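Nitrogenase iron-molybdenum cofactor biosynthesis protein NifB (Methanothermobacter thermautotrophicus, PDB 7JMA) probably catalyses the radical SAM-dependent carbide insertion that accompanies the coupling of two [4Fe-4S] clusters into the [8Fe-9S-C] precursor of the nitrogenase iron-molybdenum cofactor. Local coordinates at residues Met63-Ala68 against Phe102-Lys107; Arg37-Cys42 against Ala92-Glu97. All coordinates share one frame; numbering follows the deposited sequence.

Contact 1 (Met63-Ala68 against Phe102-Lys107); sequences MTADDA and FKKASK
A salt bridge between two neighbouring helices of the radical SAM fold, 65-76 and 96-108, joins D66 in the first turn of one to K104 in the later half of the other. The ion pair is loose, with D66 OD1 3.6 Å from K104 NZ, and its closer meetings are with the aliphatic stem of the lysine: OD1 comes to 3.3 Å from K104 CD. The two side chains cross at about a right angle, the carboxylate resting on CD and CE. K104 runs extended as far as CE and then bends at its last torsion (chi4 -64°), which swings NZ aside and leaves the ion pair long. Strand 83-86 of the parallel sheet lies between the two helices in sequence and strand 113-118 follows the second, the alternating alpha-beta order of the partial barrel of radical SAM enzymes. Beneath the charged pair, A65 CB packs 4.2 Å from K104 CE, and the same methyl also touches F101 and E100 on helix 96-108. T64 caps the helix start as N-cap residue, its OG1 accepting from D67 N at 3.0 Å. D66, close to that amino-terminal end, would probably gain some stabilisation of its negative charge from the helix, besides that from K104.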
loop_
_atom_site.group_PDB
_atom_site.type_symbol
_atom_site.label_atom_id
_atom_site.label_comp_id
_atom_site.label_asym_id
_atom_site.label_seq_id
_atom_site.Cartn_x
_atom_site.Cartn_y
_atom_site.Cartn_z
ATOM N N MET A 63 2.751 -19.033 -4.041
ATOM C CA MET A 63 2.245 -20.037 -3.118
ATOM C C MET A 63 0.724 -20.035 -3.124
ATOM O O MET A 63 0.085 -19.008 -3.380
ATOM C CB MET A 63 2.722 -19.793 -1.675
ATOM C CG MET A 63 4.222 -19.650 -1.493
ATOM S SD MET A 63 4.615 -19.404 0.256
ATOM C CE MET A 63 6.396 -19.206 0.220
ATOM N N THR A 64 0.153 -21.198 -2.840
ATOM C CA THR A 64 -1.233 -21.249 -2.421
ATOM C C THR A 64 -1.340 -20.759 -0.978
ATOM O O THR A 64 -0.346 -20.671 -0.250
ATOM C CB THR A 64 -1.779 -22.673 -2.531
ATOM O OG1 THR A 64 -1.244 -23.465 -1.466
ATOM C CG2 THR A 64 -1.381 -23.304 -3.863
ATOM N N ALA A 65 -2.564 -20.431 -0.565
ATOM C CA ALA A 65 -2.767 -19.988 0.813
ATOM C C ALA A 65 -2.325 -21.059 1.806
ATOM O O ALA A 65 -1.712 -20.751 2.837
ATOM C CB ALA A 65 -4.232 -19.612 1.040
ATOM N N ASP A 66 -2.602 -22.329 1.500
ATOM C CA ASP A 66 -2.221 -23.392 2.421
ATOM C C ASP A 66 -0.716 -23.633 2.404
ATOM O O ASP A 66 -0.123 -23.954 3.440
ATOM C CB ASP A 66 -2.986 -24.670 2.092
ATOM C CG ASP A 66 -4.412 -24.637 2.612
ATOM O OD1 ASP A 66 -4.592 -24.526 3.847
ATOM O OD2 ASP A 66 -5.350 -24.725 1.797
ATOM N N ASP A 67 -0.076 -23.485 1.244
ATOM C CA ASP A 67 1.381 -23.572 1.201
ATOM C C ASP A 67 2.029 -22.422 1.967
ATOM O O ASP A 67 3.094 -22.601 2.572
ATOM C CB ASP A 67 1.870 -23.586 -0.249
ATOM N N ALA A 68 1.401 -21.243 1.955
ATOM C CA ALA A 68 1.936 -20.105 2.696
ATOM C C ALA A 68 1.824 -20.326 4.202
ATOM O O ALA A 68 2.725 -19.946 4.956
ATOM C CB ALA A 68 1.207 -18.822 2.284
ATOM N N PHE A 102 -5.403 -15.165 5.323
ATOM C CA PHE A 102 -5.588 -14.531 6.627
ATOM C C PHE A 102 -6.684 -15.211 7.441
ATOM O O PHE A 102 -6.638 -15.181 8.675
ATOM C CB PHE A 102 -5.863 -13.035 6.462
ATOM C CG PHE A 102 -4.620 -12.237 6.192
ATOM C CD1 PHE A 102 -3.560 -12.256 7.088
ATOM C CD2 PHE A 102 -4.491 -11.506 5.025
ATOM C CE1 PHE A 102 -2.402 -11.544 6.836
ATOM C CE2 PHE A 102 -3.337 -10.783 4.766
ATOM C CZ PHE A 102 -2.289 -10.806 5.662
ATOM N N LYS A 103 -7.660 -15.841 6.782
ATOM C CA LYS A 103 -8.642 -16.631 7.522
ATOM C C LYS A 103 -7.955 -17.758 8.283
ATOM O O LYS A 103 -8.196 -17.956 9.480
ATOM C CB LYS A 103 -9.701 -17.195 6.570
ATOM C CG LYS A 103 -10.797 -16.220 6.179
ATOM C CD LYS A 103 -11.744 -16.817 5.147
ATOM C CE LYS A 103 -12.984 -15.954 4.961
ATOM N NZ LYS A 103 -13.190 -15.598 3.529
ATOM N N LYS A 104 -7.068 -18.493 7.607
ATOM C CA LYS A 104 -6.377 -19.609 8.246
ATOM C C LYS A 104 -5.369 -19.121 9.281
ATOM O O LYS A 104 -5.194 -19.752 10.331
ATOM C CB LYS A 104 -5.674 -20.457 7.185
ATOM C CG LYS A 104 -6.587 -20.966 6.085
ATOM C CD LYS A 104 -5.778 -21.603 4.963
ATOM C CE LYS A 104 -6.627 -21.824 3.720
ATOM N NZ LYS A 104 -7.723 -22.804 3.978
ATOM N N ALA A 105 -4.679 -18.013 8.987
ATOM C CA ALA A 105 -3.688 -17.489 9.922
ATOM C C ALA A 105 -4.341 -17.025 11.214
ATOM O O ALA A 105 -3.715 -17.078 12.282
ATOM C CB ALA A 105 -2.910 -16.342 9.278
ATOM N N SER A 106 -5.591 -16.569 11.129
ATOM C CA SER A 106 -6.358 -16.197 12.313
ATOM C C SER A 106 -6.424 -17.345 13.309
ATOM O O SER A 106 -6.265 -17.150 14.521
ATOM C CB SER A 106 -7.770 -15.786 11.895
ATOM O OG SER A 106 -7.821 -14.407 11.583
ATOM N N LYS A 107 -6.679 -18.553 12.809
ATOM C CA LYS A 107 -6.756 -19.712 13.686
ATOM C C LYS A 107 -5.366 -20.154 14.130
ATOM O O LYS A 107 -5.111 -20.332 15.327
ATOM C CB LYS A 107 -7.490 -20.850 12.976
#

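Contact 2 (Arg37-Cys42 against Ala92-Glu97)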
loop_
_atom_site.group_PDB
_atom_site.type_symbol
_atom_site.label_atom_id
_atom_site.label_comp_id
_atom_site.label_asym_id
_atom_site.label_seq_id
_atom_site.Cartn_x
_atom_site.Cartn_y
_atom_site.Cartn_z
ATOM N N ARG A 37 -2.334 -11.043 -8.882
ATOM C CA ARG A 37 -3.060 -10.107 -9.726
ATOM C C ARG A 37 -2.936 -8.696 -9.196
ATOM O O ARG A 37 -3.127 -8.452 -7.995
ATOM C CB ARG A 37 -4.532 -10.484 -9.800
ATOM C CG ARG A 37 -5.306 -9.662 -10.809
ATOM C CD ARG A 37 -6.619 -10.331 -11.165
ATOM N NE ARG A 37 -7.430 -10.576 -9.976
ATOM C CZ ARG A 37 -8.680 -11.018 -10.020
ATOM N NH1 ARG A 37 -9.254 -11.263 -11.195
ATOM N NH2 ARG A 37 -9.355 -11.218 -8.897
ATOM N N CYS A 38 -2.667 -7.754 -10.091
ATOM C CA CYS A 38 -2.769 -6.354 -9.710
ATOM C C CYS A 38 -3.920 -5.749 -10.508
ATOM O O CYS A 38 -4.268 -6.242 -11.590
ATOM C CB CYS A 38 -1.444 -5.607 -9.928
ATOM S SG CYS A 38 -1.414 -3.923 -9.262
ATOM N N ASN A 39 -4.542 -4.708 -9.952
ATOM C CA ASN A 39 -5.716 -4.101 -10.572
ATOM C C ASN A 39 -5.455 -2.698 -11.115
ATOM O O ASN A 39 -6.393 -2.026 -11.554
ATOM C CB ASN A 39 -6.898 -4.081 -9.598
ATOM C CG ASN A 39 -6.519 -3.573 -8.223
ATOM O OD1 ASN A 39 -5.392 -3.121 -8.003
ATOM N ND2 ASN A 39 -7.475 -3.625 -7.285
ATOM N N ILE A 40 -4.217 -2.228 -11.088
ATOM C CA ILE A 40 -3.881 -0.927 -11.657
ATOM C C ILE A 40 -2.576 -1.095 -12.414
ATOM O O ILE A 40 -1.816 -2.035 -12.182
ATOM C CB ILE A 40 -3.734 0.189 -10.599
ATOM C CG1 ILE A 40 -2.428 0.012 -9.817
ATOM C CG2 ILE A 40 -4.987 0.250 -9.681
ATOM C CD1 ILE A 40 -2.217 1.089 -8.716
ATOM N N HIS A 41 -2.310 -0.171 -13.327
ATOM C CA HIS A 41 -0.975 -0.082 -13.895
ATOM C C HIS A 41 -0.391 1.275 -13.546
ATOM O O HIS A 41 -0.816 2.304 -14.090
ATOM C CB HIS A 41 -0.938 -0.308 -15.403
ATOM C CG HIS A 41 0.466 -0.402 -15.910
ATOM N ND1 HIS A 41 1.086 0.634 -16.574
ATOM C CD2 HIS A 41 1.408 -1.359 -15.739
ATOM C CE1 HIS A 41 2.341 0.302 -16.825
ATOM N NE2 HIS A 41 2.561 -0.904 -16.331
ATOM N N CYS A 42 0.546 1.264 -12.603
ATOM C CA CYS A 42 1.362 2.414 -12.267
ATOM C C CYS A 42 2.612 2.417 -13.139
ATOM O O CYS A 42 3.234 1.374 -13.361
ATOM C CB CYS A 42 1.748 2.369 -10.784
ATOM S SG CYS A 42 2.595 3.846 -10.173
ATOM N N ALA A 92 -2.544 -7.089 -2.924
ATOM C CA ALA A 92 -3.109 -8.067 -1.999
ATOM C C ALA A 92 -4.632 -8.148 -2.102
ATOM O O ALA A 92 -5.200 -9.243 -2.029
ATOM C CB ALA A 92 -2.697 -7.715 -0.571
ATOM N N LEU A 93 -5.320 -7.001 -2.249
ATOM C CA LEU A 93 -6.786 -7.025 -2.206
ATOM C C LEU A 93 -7.423 -7.618 -3.453
ATOM O O LEU A 93 -8.612 -7.967 -3.431
ATOM C CB LEU A 93 -7.339 -5.615 -2.001
ATOM C CG LEU A 93 -7.018 -4.919 -0.679
ATOM C CD1 LEU A 93 -7.655 -3.533 -0.647
ATOM C CD2 LEU A 93 -7.482 -5.785 0.505
ATOM N N ALA A 94 -6.677 -7.732 -4.539
ATOM C CA ALA A 94 -7.208 -8.188 -5.818
ATOM C C ALA A 94 -7.163 -9.701 -5.972
ATOM O O ALA A 94 -7.354 -10.214 -7.089
ATOM C CB ALA A 94 -6.425 -7.511 -6.946
ATOM N N ASN A 95 -6.917 -10.433 -4.885
ATOM C CA ASN A 95 -6.693 -11.870 -4.954
ATOM C C ASN A 95 -7.416 -12.544 -3.804
ATOM O O ASN A 95 -7.167 -12.215 -2.638
ATOM C CB ASN A 95 -5.196 -12.190 -4.901
ATOM C CG ASN A 95 -4.443 -11.614 -6.076
ATOM O OD1 ASN A 95 -4.314 -12.270 -7.116
ATOM N ND2 ASN A 95 -3.953 -10.385 -5.930
ATOM N N GLU A 96 -8.314 -13.473 -4.132
ATOM C CA GLU A 96 -9.028 -14.214 -3.098
ATOM C C GLU A 96 -8.081 -14.978 -2.177
ATOM O O GLU A 96 -8.404 -15.179 -1.000
ATOM C CB GLU A 96 -10.023 -15.178 -3.748
ATOM N N GLU A 97 -6.918 -15.418 -2.684
ATOM C CA GLU A 97 -5.990 -16.177 -1.839
ATOM C C GLU A 97 -5.582 -15.387 -0.600
ATOM O O GLU A 97 -5.394 -15.963 0.480
ATOM C CB GLU A 97 -4.748 -16.585 -2.634
#
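R37 and N95 meet in a reciprocal grip in which the asparagine amide reads both polar atoms of the arginine backbone. N95 OD1 accepts from R37 N at 2.9 Å, in the carbonyl plane and on a lone pair, while N95 ND2 donates to R37 O at 2.9 Å, its partner tilted 15° from the amide plane. With both ends of the amide engaged, its rotation is fixed. The R37 side chain in turn reaches the residue before N95: NE and NH2 each lie 2.9 Å from A94 O, a side-on grip of two nitrogens on one oxygen that sits nearly in the guanidinium plane. NE approaches almost straight along the carbonyl bond, whereas NH2 comes from above the carbonyl plane. The bend at chi3 (56°) folds the guanidinium back to this oxygen. To one side of these bonds the A94 methyl points toward 37-42, with CB 3.6 Å from R37 O and 4.0 Å from N39 ND2; the other amide end of N39, OD1, is hydrogen-bonded to N119. C38, which follows R37, and C42 are ligands of a [4Fe-4S] cluster absent from this apo chain, and with C45 they form the CX3CX2C motif of radical SAM enzymes. The contact thus ties the loop leading into strand 40-42, which pairs with strand 154-159, to the turn that precedes helix 96-108.

In the fold
Contacts 1 and 2 lie with their centres about 17 Å apart. Contact 2 uses the turn just before helix 96-108, its segment running on into the first residues of the helix, and contact 1 uses the later half. Their segments alternate along the chain, in the order 37-42, 63-68, 92-97 and 102-107. A direct touch joins them as well, A65 CB lying 3.9 Å from E97 O. Contact 1 is a partly buried helix-to-helix meeting remote from the cluster-binding cysteines; contact 2 is buried and includes two cysteines of the cluster-binding motif. Helix 96-108 and the turn before it together connect the loop carrying C38 with helix 65-76, all within the radical SAM domain.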